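Local atomic coordinates of Lmo2445 protein (Listeria monocytogenes EGD-e, PDB entry 5HZL), a protein that is of unknown function, but is a secreted, internalin-like leucine-rich-repeat protein that binds calcium ions. Residues A[151-156]-A[177-182]. Sequence-based numbering, arbitrary orientation.
With CA (calcium ion), chain E.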
loop_
_atom_site.group_PDB
_atom_site.type_symbol
_atom_site.label_atom_id
_atom_site.label_comp_id
_atom_site.label_asym_id
_atom_site.label_seq_id
_atom_site.Cartn_x
_atom_site.Cartn_y
_atom_site.Cartn_z
ATOM N N ASN A 151 -7.136 3.677 2.654
ATOM C CA ASN A 151 -7.041 3.965 1.240
ATOM C C ASN A 151 -5.627 3.625 0.782
ATOM O O ASN A 151 -4.666 4.221 1.276
ATOM C CB ASN A 151 -7.388 5.423 0.989
ATOM C CG ASN A 151 -7.361 5.805 -0.478
ATOM O OD1 ASN A 151 -7.106 5.004 -1.364
ATOM N ND2 ASN A 151 -7.622 7.052 -0.729
HETATM N N MSE A 152 -5.521 2.653 -0.133
HETATM C CA MSE A 152 -4.239 2.226 -0.713
HETATM C C MSE A 152 -4.400 2.124 -2.216
HETATM O O MSE A 152 -3.874 1.222 -2.876
HETATM C CB MSE A 152 -3.722 0.956 -0.042
HETATM C CG MSE A 152 -2.944 1.309 1.219
HETATM SE SE MSE A 152 -2.133 -0.290 2.050
HETATM C CE MSE A 152 -3.748 -1.394 2.280
ATOM N N GLU A 153 -5.117 3.090 -2.776
ATOM C CA GLU A 153 -5.329 3.136 -4.209
ATOM C C GLU A 153 -4.039 3.451 -4.916
ATOM O O GLU A 153 -3.331 4.364 -4.519
ATOM C CB GLU A 153 -6.327 4.241 -4.576
ATOM C CG GLU A 153 -6.627 4.376 -6.075
ATOM C CD GLU A 153 -7.652 5.445 -6.385
ATOM O OE1 GLU A 153 -7.896 6.297 -5.535
ATOM O OE2 GLU A 153 -8.225 5.467 -7.481
ATOM N N ASN A 154 -3.734 2.686 -5.956
ATOM C CA ASN A 154 -2.562 2.925 -6.780
ATOM C C ASN A 154 -1.266 3.086 -5.959
ATOM O O ASN A 154 -0.471 3.972 -6.214
ATOM C CB ASN A 154 -2.877 4.180 -7.611
ATOM C CG ASN A 154 -1.861 4.464 -8.693
ATOM O OD1 ASN A 154 -1.104 3.584 -9.116
ATOM N ND2 ASN A 154 -1.855 5.720 -9.166
ATOM N N ALA A 155 -1.068 2.209 -4.984
ATOM C CA ALA A 155 0.089 2.251 -4.082
ATOM C C ALA A 155 1.169 1.188 -4.331
ATOM O O ALA A 155 1.979 0.918 -3.439
ATOM C CB ALA A 155 -0.420 2.127 -2.641
ATOM N N GLY A 156 1.176 0.574 -5.509
ATOM C CA GLY A 156 2.161 -0.468 -5.827
ATOM C C GLY A 156 2.062 -1.800 -5.080
ATOM O O GLY A 156 3.022 -2.584 -5.116
ATOM N N LEU A 177 -8.621 -0.368 -2.701
ATOM C CA LEU A 177 -7.430 -1.062 -3.216
ATOM C C LEU A 177 -7.308 -1.133 -4.743
ATOM O O LEU A 177 -6.533 -1.949 -5.247
ATOM C CB LEU A 177 -7.426 -2.495 -2.679
ATOM C CG LEU A 177 -7.272 -2.707 -1.182
ATOM C CD1 LEU A 177 -7.499 -4.165 -0.828
ATOM C CD2 LEU A 177 -5.891 -2.267 -0.747
ATOM N N ASN A 178 -8.051 -0.311 -5.483
ATOM C CA ASN A 178 -7.922 -0.354 -6.943
ATOM C C ASN A 178 -6.548 0.099 -7.429
ATOM O O ASN A 178 -5.803 0.716 -6.685
ATOM C CB ASN A 178 -9.023 0.447 -7.664
ATOM C CG ASN A 178 -9.129 1.892 -7.195
ATOM O OD1 ASN A 178 -9.301 2.151 -6.008
ATOM N ND2 ASN A 178 -9.092 2.832 -8.127
ATOM N N GLU A 179 -6.225 -0.254 -8.668
ATOM C CA GLU A 179 -4.985 0.130 -9.363
ATOM C C GLU A 179 -3.663 -0.353 -8.763
ATOM O O GLU A 179 -2.626 0.298 -8.894
ATOM C CB GLU A 179 -4.993 1.643 -9.597
ATOM C CG GLU A 179 -6.193 2.084 -10.426
ATOM C CD GLU A 179 -6.350 3.586 -10.484
ATOM O OE1 GLU A 179 -5.329 4.305 -10.400
ATOM O OE2 GLU A 179 -7.501 4.062 -10.619
ATOM N N ASN A 180 -3.709 -1.515 -8.128
ATOM C CA ASN A 180 -2.533 -2.132 -7.530
ATOM C C ASN A 180 -2.041 -3.271 -8.433
ATOM O O ASN A 180 -2.479 -3.356 -9.573
ATOM C CB ASN A 180 -2.856 -2.556 -6.102
ATOM C CG ASN A 180 -2.926 -1.375 -5.154
ATOM O OD1 ASN A 180 -1.978 -0.616 -5.054
ATOM N ND2 ASN A 180 -4.020 -1.246 -4.418
ATOM N N HIS A 181 -1.133 -4.122 -7.946
ATOM C CA HIS A 181 -0.564 -5.210 -8.750
ATOM C C HIS A 181 -0.686 -6.552 -8.059
ATOM O O HIS A 181 0.232 -7.383 -8.095
ATOM C CB HIS A 181 0.924 -4.928 -9.040
ATOM C CG HIS A 181 1.192 -3.553 -9.566
ATOM N ND1 HIS A 181 0.679 -3.098 -10.762
ATOM C CD2 HIS A 181 1.944 -2.543 -9.071
ATOM C CE1 HIS A 181 1.084 -1.860 -10.969
ATOM N NE2 HIS A 181 1.853 -1.499 -9.958
ATOM N N LEU A 182 -1.831 -6.759 -7.432
ATOM C CA LEU A 182 -2.118 -7.993 -6.707
ATOM C C LEU A 182 -2.593 -9.114 -7.646
ATOM O O LEU A 182 -3.293 -8.849 -8.620
ATOM C CB LEU A 182 -3.183 -7.704 -5.648
ATOM C CG LEU A 182 -2.746 -6.708 -4.570
ATOM C CD1 LEU A 182 -3.918 -6.265 -3.708
ATOM C CD2 LEU A 182 -1.623 -7.329 -3.749
HETATM CA CA CA E . -9.990 7.479 -6.929
HETATM O O HOH W 1 -0.099 0.851 -8.061
#
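Met152, modelled as selenomethionine, lies beside Leu177 with the two side chains pointing the same way; its bend at chi3 (-56°) sets CE 3.8 Å from Leu177 CD2, in the buried interior. On the polar side, the backbone O of Met152 accepts a nearly straight bond from Asn180 ND2 (2.9 Å), and the oxygen lies almost in the plane of the Asn180 amide. The same ND2 also donates to Leu177 O, which it meets from above the carbonyl plane. Next comes Glu153, whose extended chain, with CG anti to the backbone N (chi1 -180°), carries the carboxylate outward past Asn178. Both its oxygens hold a calcium ion, and OE2 additionally takes a bond from Asn178 ND2 (2.8 Å), arriving from above the carboxylate plane. The ion, and to a lesser degree this amide, probably offset the crowding of two negative carboxylates, with Glu179 OE2 3.5 Å from Glu153 OE2. At Asn154 the backbone N donates to Asn178 O (2.9 Å), while CB packs against CB of Glu179. A water accepts from Gly156 N and donates to Asn154 OD1 and Glu179 O, tying both segments together. Ala155 N then reaches Asn180 OD1 (3.0 Å), so one amide grips both ends of the type II turn running from Met152 to Ala155. Gly156 finishes the segment with its CA 3.9 Å from CD2 of His181, whose ND1 is bonded to Thr204 O and whose side chain borders a bound polyether, probably from the crystallisation liquor. With Leu177 and Leu182 facing inward and Asn180 bonding back to the preceding coil, residues 177-182 supply the LxxNxL end of the LxxLxLxxNxL consensus: this is the turn following the parallel-sheet strand, stacked on its equivalent in the neighbouring coil of a leucine-rich-repeat solenoid.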